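Local coordinates for protein EcmrR transcriptional regulator (Escherichia coli, PDB 6WL5) that probably acts as a multidrug-sensing transcriptional activator of the MerR family, its C-terminal domain binding cetyl-trimethyl-ammonium, at residues P52-T57 and R132-D137; F56-D61 and E72-V77. One frame throughout, in Å; residues are numbered along the deposited sequence.

Overall arrangement
Both contacts start from strand 55-59, and they share Phe56 and Thr57. Following the chain, interaction 2 closes first: after ten intervening residues the chain returns as 72-77, on strand 69-77, and pairs with 56-61 as a beta hairpin. Interaction 1 closes much later, after 74 residues that take in strand 69-77, strand 88-103 and helix 109-123, when strand 132-137 reaches 52-57. The shorter loop thus falls within the longer one. Strand 55-59 runs between strands 69-77 and 132-137 in one antiparallel sheet. The two contacts, whose centres are about 9 Å apart, also meet directly, through Glu133 OE2 with Tyr59 OH and Cys55 SG with Phe73 CZ.

Interaction 1 of 2, residues P52-T57 and R132-D137; sequences PAYCFT and RESYID. With 16A (cetyl-trimethyl-ammonium), chain F.
The Tyr135 ring has Glu133 O over one face, 3.4 Å above its plane and toward the rim, while Thr57 OG1 lies at its edge, in plane. Ser134 OG likewise sits in the plane of the Tyr54 ring, at its edge, and Phe56 CD1 stands over the centre of one face. The Arg132 guanidinium takes Tyr54 OH at its own edge, only 6° out of plane. There Arg132 NH1 donates to Tyr54 OH over 3.0 Å; that hydroxyl also pairs with Gln153, and Arg132 NH2 reaches Pro93 O.

The backbones are antiparallel: Phe56 and Ser134 form a non-hydrogen-bonded pair, Thr57 and Glu133 a hydrogen-bonded one. Tyr135 N adds a bond of 2.9 Å to Cys55 O. A water beside this bond bridges the same residues: it accepts from Cys55 N and Ser134 OG and donates to Tyr135 O.

With CG beside its backbone N (chi1 -53°), Tyr135 lays its ring back along strand 55-57. Its hydroxyl lies 2.6 Å from Thr57 OG1, and Tyr135 OH donates to the anti lone pair of Glu133 OE2, also at 2.6 Å. A phenylalanine here would probably leave Glu133 OE2 with one tyrosine partner fewer, Tyr59 remaining, and Thr57 OG1 dependent on Tyr29.

Cetyl-trimethyl-ammonium approaches from the Cys55 side: Tyr135 O is 3.0 Å from its methyl C17, and Cys55 SG is 3.8 Å from its chain atom C15. The backbone carbonyl is thus turned to the cationic head and the sulfur to the alkyl chain, an arrangement in which the carbonyl dipole probably offsets part of the ammonium charge, while the buried carboxylate of Glu133, gripped by tyrosine hydroxyls, touches a separate bound molecule.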
ATOM      1  N   PRO A  52     -11.812   2.602   9.994  1.00 31.64           N
ATOM      2  CA  PRO A  52     -11.405   1.452   9.175  1.00 28.82           C
ATOM      3  C   PRO A  52      -9.895   1.300   9.079  1.00 29.44           C
ATOM      4  O   PRO A  52      -9.153   2.271   9.257  1.00 28.27           O
ATOM      5  CB  PRO A  52     -11.942   1.782   7.779  1.00 31.58           C
ATOM      6  CG  PRO A  52     -12.251   3.237   7.802  1.00 37.61           C
ATOM      7  CD  PRO A  52     -12.461   3.663   9.208  1.00 34.77           C
ATOM      8  N   ALA A  53      -9.471   0.077   8.762  1.00 25.93           N
ATOM      9  CA  ALA A  53      -8.077  -0.235   8.586  1.00 23.87           C
ATOM     10  C   ALA A  53      -7.511   0.520   7.377  1.00 21.31           C
ATOM     11  O   ALA A  53      -8.215   0.851   6.417  1.00 23.99           O
ATOM     12  CB  ALA A  53      -7.919  -1.738   8.343  1.00 28.64           C
ATOM     13  N   TYR A  54      -6.201   0.739   7.401  1.00 19.45           N
ATOM     14  CA  TYR A  54      -5.485   1.238   6.225  1.00 18.43           C
ATOM     15  C   TYR A  54      -4.107   0.586   6.239  1.00 17.24           C
ATOM     16  O   TYR A  54      -3.238   0.958   7.030  1.00 19.42           O
ATOM     17  CB  TYR A  54      -5.389   2.755   6.245  1.00 18.35           C
ATOM     18  CG  TYR A  54      -4.822   3.429   5.000  1.00 19.16           C
ATOM     19  CD1 TYR A  54      -4.897   2.850   3.745  1.00 17.31           C
ATOM     20  CD2 TYR A  54      -4.223   4.687   5.094  1.00 19.15           C
ATOM     21  CE1 TYR A  54      -4.394   3.498   2.609  1.00 17.87           C
ATOM     22  CE2 TYR A  54      -3.708   5.331   3.980  1.00 20.00           C
ATOM     23  CZ  TYR A  54      -3.789   4.740   2.737  1.00 17.81           C
ATOM     24  OH  TYR A  54      -3.239   5.442   1.648  1.00 17.73           O
ATOM     25  N   CYS A  55      -3.929  -0.407   5.386  1.00 16.44           N
ATOM     26  CA  CYS A  55      -2.757  -1.275   5.386  1.00 15.87           C
ATOM     27  C   CYS A  55      -2.251  -1.292   3.961  1.00 15.31           C
ATOM     28  O   CYS A  55      -2.997  -1.655   3.060  1.00 15.17           O
ATOM     29  CB  CYS A  55      -3.178  -2.676   5.817  1.00 18.27           C
ATOM     30  SG  CYS A  55      -1.840  -3.876   5.721  1.00 22.34           S
ATOM     31  N   PHE A  56      -1.011  -0.848   3.744  1.00 15.64           N
ATOM     32  CA  PHE A  56      -0.601  -0.581   2.373  1.00 14.54           C
ATOM     33  C   PHE A  56       0.907  -0.672   2.229  1.00 15.19           C
ATOM     34  O   PHE A  56       1.675  -0.504   3.193  1.00 17.00           O
ATOM     35  CB  PHE A  56      -1.060   0.811   1.898  1.00 15.57           C
ATOM     36  CG  PHE A  56      -0.591   1.937   2.766  1.00 16.67           C
ATOM     37  CD1 PHE A  56      -1.291   2.270   3.914  1.00 17.38           C
ATOM     38  CD2 PHE A  56       0.535   2.683   2.440  1.00 17.81           C
ATOM     39  CE1 PHE A  56      -0.888   3.310   4.749  1.00 18.28           C
ATOM     40  CE2 PHE A  56       0.942   3.749   3.255  1.00 18.78           C
ATOM     41  CZ  PHE A  56       0.214   4.066   4.412  1.00 18.56           C
ATOM     42  N   THR A  57       1.319  -0.980   1.012  1.00 14.35           N
ATOM     43  CA  THR A  57       2.718  -0.936   0.632  1.00 14.93           C
ATOM     44  C   THR A  57       2.974   0.371  -0.114  1.00 15.52           C
ATOM     45  O   THR A  57       2.240   0.723  -1.039  1.00 16.29           O
ATOM     46  CB  THR A  57       3.068  -2.109  -0.283  1.00 14.63           C
ATOM     47  OG1 THR A  57       2.862  -3.319   0.449  1.00 15.63           O
ATOM     48  CG2 THR A  57       4.530  -2.030  -0.791  1.00 16.43           C
ATOM     49  N   ARG A 132       0.812   3.730  -3.612  1.00 15.78           N
ATOM     50  CA  ARG A 132       0.389   2.911  -2.479  1.00 15.43           C
ATOM     51  C   ARG A 132      -0.512   1.780  -2.947  1.00 15.45           C
ATOM     52  O   ARG A 132      -1.344   1.960  -3.847  1.00 16.13           O
ATOM     53  CB  ARG A 132      -0.389   3.767  -1.472  1.00 14.82           C
ATOM     54  CG  ARG A 132       0.197   5.134  -1.166  1.00 17.73           C
ATOM     55  CD  ARG A 132      -0.473   5.825  -0.006  1.00 17.21           C
ATOM     56  NE  ARG A 132       0.219   7.071   0.291  1.00 17.16           N
ATOM     57  CZ  ARG A 132      -0.176   7.929   1.217  1.00 18.96           C
ATOM     58  NH1 ARG A 132      -1.271   7.661   1.925  1.00 19.92           N
ATOM     59  NH2 ARG A 132       0.484   9.071   1.404  1.00 20.71           N
ATOM     60  N   GLU A 133      -0.339   0.614  -2.319  1.00 14.59           N
ATOM     61  CA  GLU A 133      -1.083  -0.594  -2.657  1.00 14.77           C
ATOM     62  C   GLU A 133      -1.786  -1.020  -1.382  1.00 13.63           C
ATOM     63  O   GLU A 133      -1.153  -1.537  -0.465  1.00 13.70           O
ATOM     64  CB  GLU A 133      -0.094  -1.659  -3.145  1.00 15.13           C
ATOM     65  CG  GLU A 133      -0.669  -2.982  -3.585  1.00 15.10           C
ATOM     66  CD  GLU A 133       0.452  -3.804  -4.224  1.00 13.54           C
ATOM     67  OE1 GLU A 133       0.624  -3.664  -5.441  1.00 15.77           O
ATOM     68  OE2 GLU A 133       1.177  -4.525  -3.480  1.00 15.33           O
ATOM     69  N   SER A 134      -3.086  -0.752  -1.295  1.00 14.10           N
ATOM     70  CA  SER A 134      -3.853  -0.848  -0.062  1.00 14.67           C
ATOM     71  C   SER A 134      -4.645  -2.155  -0.056  1.00 13.79           C
ATOM     72  O   SER A 134      -5.559  -2.338  -0.878  1.00 14.62           O
ATOM     73  CB  SER A 134      -4.804   0.347   0.006  1.00 16.34           C
ATOM     74  OG  SER A 134      -5.594   0.294   1.175  1.00 17.05           O
ATOM     75  N   TYR A 135      -4.354  -3.015   0.930  1.00 14.21           N
ATOM     76  CA  TYR A 135      -4.905  -4.363   1.001  1.00 15.02           C
ATOM     77  C   TYR A 135      -6.205  -4.309   1.793  1.00 14.08           C
ATOM     78  O   TYR A 135      -6.208  -3.892   2.957  1.00 16.56           O
ATOM     79  CB  TYR A 135      -3.909  -5.306   1.696  1.00 14.61           C
ATOM     80  CG  TYR A 135      -2.560  -5.211   0.997  1.00 14.41           C
ATOM     81  CD1 TYR A 135      -2.393  -5.698  -0.275  1.00 14.61           C
ATOM     82  CD2 TYR A 135      -1.485  -4.589   1.610  1.00 14.38           C
ATOM     83  CE1 TYR A 135      -1.174  -5.564  -0.946  1.00 15.37           C
ATOM     84  CE2 TYR A 135      -0.280  -4.467   0.974  1.00 15.14           C
ATOM     85  CZ  TYR A 135      -0.124  -4.930  -0.308  1.00 13.90           C
ATOM     86  OH  TYR A 135       1.107  -4.763  -0.912  1.00 15.18           O
ATOM     87  N   ILE A 136      -7.299  -4.730   1.164  1.00 14.55           N
ATOM     88  CA  ILE A 136      -8.631  -4.655   1.769  1.00 14.66           C
ATOM     89  C   ILE A 136      -9.164  -6.046   2.082  1.00 15.32           C
ATOM     90  O   ILE A 136      -9.269  -6.438   3.257  1.00 16.84           O
ATOM     91  CB  ILE A 136      -9.579  -3.827   0.865  1.00 15.38           C
ATOM     92  CG1 ILE A 136      -9.031  -2.421   0.641  1.00 18.60           C
ATOM     93  CG2 ILE A 136     -10.984  -3.772   1.451  1.00 17.08           C
ATOM     94  CD1 ILE A 136      -9.699  -1.701  -0.492  1.00 20.34           C
ATOM     95  N   ASP A 137      -9.485  -6.791   1.033  1.00 14.14           N
ATOM     96  CA  ASP A 137      -9.910  -8.182   1.119  1.00 13.71           C
ATOM     97  C   ASP A 137      -8.868  -9.088   0.463  1.00 14.61           C
ATOM     98  O   ASP A 137      -8.244  -8.720  -0.535  1.00 13.75           O
ATOM     99  CB  ASP A 137     -11.259  -8.349   0.422  1.00 16.05           C
ATOM    100  CG  ASP A 137     -12.392  -7.592   1.111  1.00 17.30           C
ATOM    101  OD1 ASP A 137     -12.376  -7.402   2.351  1.00 18.96           O
ATOM    102  OD2 ASP A 137     -13.285  -7.173   0.356  1.00 21.03           O
TER
HETATM  103  C1  16A F 302      -2.014 -23.137   5.077  1.00 38.80           C
HETATM  104  C2  16A F 302      -2.182 -22.015   4.092  1.00 36.02           C
HETATM  105  C3  16A F 302      -1.424 -20.857   4.712  1.00 34.92           C
HETATM  106  C4  16A F 302      -2.019 -19.555   4.256  1.00 32.35           C
HETATM  107  C5  16A F 302      -1.347 -18.448   5.029  1.00 32.61           C
HETATM  108  C6  16A F 302      -2.298 -17.296   5.187  1.00 33.53           C
HETATM  109  C7  16A F 302      -1.644 -16.203   5.983  1.00 30.15           C
HETATM  110  C8  16A F 302      -2.501 -14.978   6.005  1.00 33.53           C
HETATM  111  C9  16A F 302      -1.849 -13.876   6.819  1.00 32.80           C
HETATM  112  C10 16A F 302      -2.407 -12.554   6.360  1.00 35.77           C
HETATM  113  C11 16A F 302      -1.548 -11.325   6.686  1.00 34.80           C
HETATM  114  C12 16A F 302      -2.196 -10.238   5.818  1.00 40.89           C
HETATM  115  C13 16A F 302      -1.760  -8.795   6.035  1.00 39.60           C
HETATM  116  C14 16A F 302      -2.750  -7.753   5.448  1.00 37.16           C
HETATM  117  C15 16A F 302      -3.567  -7.140   6.580  1.00 40.20           C
HETATM  118  C16 16A F 302      -5.077  -7.365   6.586  1.00 44.38           C
HETATM  119  N1  16A F 302      -5.818  -6.104   6.806  1.00 48.69           N
HETATM  120  C17 16A F 302      -5.923  -5.338   5.559  1.00 48.50           C
HETATM  121  C18 16A F 302      -7.158  -6.482   7.260  1.00 52.90           C
HETATM  122  C19 16A F 302      -5.232  -5.212   7.817  1.00 50.18           C
HETATM  123  O   HOH W   1      -6.124  -1.134   3.498  1.00 16.79           O

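Interaction 2 of 2, residues F56-D61 and E72-V77. With 16A (cetyl-trimethyl-ammonium), chain E.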
ATOM      1  N   PHE A  56      -1.011  -0.848   3.744  1.00 15.64           N
ATOM      2  CA  PHE A  56      -0.601  -0.581   2.373  1.00 14.54           C
ATOM      3  C   PHE A  56       0.907  -0.672   2.229  1.00 15.19           C
ATOM      4  O   PHE A  56       1.675  -0.504   3.193  1.00 17.00           O
ATOM      5  CB  PHE A  56      -1.060   0.811   1.898  1.00 15.57           C
ATOM      6  CG  PHE A  56      -0.591   1.937   2.766  1.00 16.67           C
ATOM      7  CD1 PHE A  56      -1.291   2.270   3.914  1.00 17.38           C
ATOM      8  CD2 PHE A  56       0.535   2.683   2.440  1.00 17.81           C
ATOM      9  CE1 PHE A  56      -0.888   3.310   4.749  1.00 18.28           C
ATOM     10  CE2 PHE A  56       0.942   3.749   3.255  1.00 18.78           C
ATOM     11  CZ  PHE A  56       0.214   4.066   4.412  1.00 18.56           C
ATOM     12  N   THR A  57       1.319  -0.980   1.012  1.00 14.35           N
ATOM     13  CA  THR A  57       2.718  -0.936   0.632  1.00 14.93           C
ATOM     14  C   THR A  57       2.974   0.371  -0.114  1.00 15.52           C
ATOM     15  O   THR A  57       2.240   0.723  -1.039  1.00 16.29           O
ATOM     16  CB  THR A  57       3.068  -2.109  -0.283  1.00 14.63           C
ATOM     17  OG1 THR A  57       2.862  -3.319   0.449  1.00 15.63           O
ATOM     18  CG2 THR A  57       4.530  -2.030  -0.791  1.00 16.43           C
ATOM     19  N   LEU A  58       4.056   1.041   0.253  1.00 14.70           N
ATOM     20  CA  LEU A  58       4.599   2.105  -0.555  1.00 16.06           C
ATOM     21  C   LEU A  58       5.659   1.530  -1.481  1.00 15.93           C
ATOM     22  O   LEU A  58       6.620   0.885  -1.023  1.00 16.19           O
ATOM     23  CB  LEU A  58       5.218   3.161   0.351  1.00 16.61           C
ATOM     24  CG  LEU A  58       4.252   3.903   1.286  1.00 19.48           C
ATOM     25  CD1 LEU A  58       4.979   4.848   2.201  1.00 19.75           C
ATOM     26  CD2 LEU A  58       3.249   4.609   0.434  1.00 23.47           C
ATOM     27  N   TYR A  59       5.518   1.812  -2.773  1.00 13.94           N
ATOM     28  CA  TYR A  59       6.522   1.450  -3.776  1.00 14.94           C
ATOM     29  C   TYR A  59       7.398   2.663  -4.081  1.00 15.21           C
ATOM     30  O   TYR A  59       6.957   3.579  -4.771  1.00 17.62           O
ATOM     31  CB  TYR A  59       5.815   0.951  -5.033  1.00 15.19           C
ATOM     32  CG  TYR A  59       5.270  -0.467  -4.831  1.00 16.08           C
ATOM     33  CD1 TYR A  59       6.043  -1.586  -5.092  1.00 15.28           C
ATOM     34  CD2 TYR A  59       3.970  -0.683  -4.357  1.00 15.68           C
ATOM     35  CE1 TYR A  59       5.567  -2.867  -4.865  1.00 15.47           C
ATOM     36  CE2 TYR A  59       3.478  -1.965  -4.143  1.00 16.00           C
ATOM     37  CZ  TYR A  59       4.271  -3.063  -4.418  1.00 14.46           C
ATOM     38  OH  TYR A  59       3.780  -4.360  -4.251  1.00 17.18           O
ATOM     39  N   HIS A  60       8.635   2.651  -3.581  1.00 16.49           N
ATOM     40  CA  HIS A  60       9.523   3.812  -3.597  1.00 16.36           C
ATOM     41  C   HIS A  60      10.451   3.875  -4.798  1.00 17.28           C
ATOM     42  O   HIS A  60      11.170   4.882  -4.953  1.00 20.16           O
ATOM     43  CB  HIS A  60      10.355   3.820  -2.313  1.00 18.34           C
ATOM     44  CG  HIS A  60       9.560   4.138  -1.082  1.00 18.10           C
ATOM     45  ND1 HIS A  60       8.812   5.290  -0.960  1.00 20.64           N
ATOM     46  CD2 HIS A  60       9.433   3.481   0.097  1.00 19.32           C
ATOM     47  CE1 HIS A  60       8.259   5.334   0.237  1.00 19.14           C
ATOM     48  NE2 HIS A  60       8.628   4.253   0.905  1.00 19.18           N
ATOM     49  N   ASP A  61      10.421   2.891  -5.686  1.00 16.95           N
ATOM     50  CA  ASP A  61      11.314   2.944  -6.832  1.00 17.47           C
ATOM     51  C   ASP A  61      10.954   4.114  -7.731  1.00 20.47           C
ATOM     52  O   ASP A  61       9.821   4.578  -7.763  1.00 21.75           O
ATOM     53  CB  ASP A  61      11.267   1.635  -7.601  1.00 19.68           C
ATOM     54  CG  ASP A  61      12.104   0.555  -6.930  1.00 19.62           C
ATOM     55  OD1 ASP A  61      13.304   0.804  -6.691  1.00 21.68           O
ATOM     56  OD2 ASP A  61      11.543  -0.512  -6.619  1.00 19.22           O
ATOM     57  N   GLU A  72       7.923  -0.482   1.201  1.00 16.88           N
ATOM     58  CA  GLU A  72       7.740  -0.163   2.612  1.00 17.83           C
ATOM     59  C   GLU A  72       6.335  -0.581   3.031  1.00 17.63           C
ATOM     60  O   GLU A  72       5.340  -0.025   2.550  1.00 18.33           O
ATOM     61  CB  GLU A  72       8.000   1.320   2.868  1.00 17.94           C
ATOM     62  CG  GLU A  72       7.993   1.696   4.329  1.00 19.72           C
ATOM     63  CD  GLU A  72       8.538   3.094   4.561  1.00 21.61           C
ATOM     64  OE1 GLU A  72       8.269   3.950   3.692  1.00 20.87           O
ATOM     65  OE2 GLU A  72       9.213   3.331   5.603  1.00 24.62           O
ATOM     66  N   PHE A  73       6.258  -1.584   3.904  1.00 16.88           N
ATOM     67  CA  PHE A  73       4.983  -2.024   4.418  1.00 16.36           C
ATOM     68  C   PHE A  73       4.540  -1.093   5.528  1.00 16.75           C
ATOM     69  O   PHE A  73       5.307  -0.840   6.472  1.00 19.06           O
ATOM     70  CB  PHE A  73       5.079  -3.422   5.000  1.00 17.87           C
ATOM     71  CG  PHE A  73       3.802  -3.882   5.562  1.00 17.34           C
ATOM     72  CD1 PHE A  73       2.766  -4.231   4.731  1.00 19.73           C
ATOM     73  CD2 PHE A  73       3.598  -3.873   6.926  1.00 20.03           C
ATOM     74  CE1 PHE A  73       1.564  -4.667   5.255  1.00 22.15           C
ATOM     75  CE2 PHE A  73       2.404  -4.332   7.472  1.00 21.92           C
ATOM     76  CZ  PHE A  73       1.383  -4.713   6.627  1.00 24.01           C
ATOM     77  N   CYS A  74       3.284  -0.674   5.470  1.00 17.08           N
ATOM     78  CA  CYS A  74       2.703   0.250   6.439  1.00 18.22           C
ATOM     79  C   CYS A  74       1.340  -0.215   6.929  1.00 17.75           C
ATOM     80  O   CYS A  74       0.527  -0.729   6.171  1.00 18.27           O
ATOM     81  CB  CYS A  74       2.503   1.626   5.798  1.00 19.63           C
ATOM     82  SG  CYS A  74       3.985   2.415   5.164  1.00 19.42           S
ATOM     83  N   GLU A  75       1.086  -0.021   8.210  1.00 18.84           N
ATOM     84  CA  GLU A  75      -0.220  -0.311   8.757  1.00 18.79           C
ATOM     85  C   GLU A  75      -0.594   0.808   9.707  1.00 20.37           C
ATOM     86  O   GLU A  75       0.162   1.143  10.621  1.00 20.22           O
ATOM     87  CB  GLU A  75      -0.189  -1.690   9.439  1.00 21.64           C
ATOM     88  CG  GLU A  75      -1.533  -2.246   9.783  1.00 26.28           C
ATOM     89  CD  GLU A  75      -1.590  -3.775   9.779  1.00 27.36           C
ATOM     90  OE1 GLU A  75      -2.736  -4.273   9.788  1.00 27.49           O
ATOM     91  OE2 GLU A  75      -0.517  -4.471   9.832  1.00 31.10           O
ATOM     92  N   ALA A  76      -1.773   1.367   9.497  1.00 20.45           N
ATOM     93  CA  ALA A  76      -2.202   2.539  10.251  1.00 21.29           C
ATOM     94  C   ALA A  76      -2.700   2.182  11.646  1.00 23.79           C
ATOM     95  O   ALA A  76      -3.510   1.257  11.825  1.00 23.54           O
ATOM     96  CB  ALA A  76      -3.308   3.275   9.497  1.00 21.38           C
ATOM     97  N   VAL A  77      -2.275   2.993  12.621  1.00 25.23           N
ATOM     98  CA  VAL A  77      -2.628   2.837  14.023  1.00 26.55           C
ATOM     99  C   VAL A  77      -3.170   4.160  14.562  1.00 26.84           C
ATOM    100  O   VAL A  77      -2.994   5.225  13.974  1.00 25.98           O
ATOM    101  CB  VAL A  77      -1.429   2.371  14.886  1.00 25.53           C
ATOM    102  CG1 VAL A  77      -0.988   0.956  14.519  1.00 25.45           C
ATOM    103  CG2 VAL A  77      -0.288   3.354  14.751  1.00 27.22           C
TER
HETATM  104  C1  16A E 301       6.265   9.497 -16.653  1.00 57.41           C
HETATM  105  C2  16A E 301       6.500   8.455 -15.570  1.00 55.90           C
HETATM  106  C3  16A E 301       6.485   7.037 -16.135  1.00 52.23           C
HETATM  107  C4  16A E 301       6.137   5.958 -15.105  1.00 52.16           C
HETATM  108  C5  16A E 301       6.441   6.306 -13.645  1.00 49.69           C
HETATM  109  C6  16A E 301       6.346   5.057 -12.776  1.00 45.52           C
HETATM  110  C7  16A E 301       7.020   5.159 -11.420  1.00 42.69           C
HETATM  111  C8  16A E 301       7.041   3.769 -10.794  1.00 42.81           C
HETATM  112  C9  16A E 301       6.461   3.799  -9.407  1.00 36.15           C
HETATM  113  C10 16A E 301       7.155   2.850  -8.428  1.00 35.09           C
HETATM  114  C11 16A E 301       7.209   1.384  -8.838  1.00 31.28           C
HETATM  115  C12 16A E 301       5.852   0.693  -8.847  1.00 30.28           C
HETATM  116  C13 16A E 301       6.080  -0.818  -8.758  1.00 30.72           C
HETATM  117  C14 16A E 301       4.777  -1.522  -8.431  1.00 31.80           C
HETATM  118  C15 16A E 301       4.921  -3.029  -8.553  1.00 28.58           C
HETATM  119  C16 16A E 301       3.674  -3.655  -7.995  1.00 26.98           C
HETATM  120  N1  16A E 301       3.604  -5.105  -8.240  1.00 23.59           N
HETATM  121  C17 16A E 301       4.814  -5.831  -7.810  1.00 26.84           C
HETATM  122  C18 16A E 301       2.433  -5.521  -7.452  1.00 23.07           C
HETATM  123  C19 16A E 301       3.257  -5.372  -9.638  1.00 24.39           C
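Glu72 OE1 accepts from His60 NE2 over 2.8 Å with an N-H...O angle of 164°. The carboxylate oxygen is near the imidazole plane, whereas the proton arrives on its anti side, 34° out of the carboxylate plane, with the two flat groups steeply turned against each other. Further bonds hold both ends of this pair: Glu72 OE2 takes Gln90 NE2, and His60 ND1 is bonded to Ser130 OG, which probably restrains both groups from turning. Glu72 gets there with an extended chain, CG anti to the backbone N (chi1 -173°), running alongside Leu58; Leu58 CD1 lies 3.7 Å from Glu72 OE1.

The two strands form a beta hairpin, and four backbone bonds document its register. Phe56 and Cys74 exchange one pair, with Cys74 N to Phe56 O at 2.8 Å; Leu58 and Glu72 exchange the other, with Leu58 N to Glu72 O also at 2.8 Å. Between them Thr57 and Phe73 make the non-hydrogen-bonded pair.

On the sheet face of Phe56, Leu58 and Cys74, the cysteine CB stands 3.7 Å from the centroid of the Phe56 ring, a CH-pi contact. Its sulfur is set obliquely to that ring, and Cys74 SG also packs at 4.0 Å on Leu58 CD1. Ile92 of strand 88-103 touches both Phe56 and Leu58 there.

On the other face of the sheet, with Thr57, Tyr59 lines a second cetyl-trimethyl-ammonium site. The Tyr59 ring is sandwiched: Thr57 CG2 lies over one face and the ligand's C14 over the opposite one, with Tyr59 CD1 3.6 Å from C14. Further along the tail, ligand C10 comes within 3.2 Å of Asp61 O.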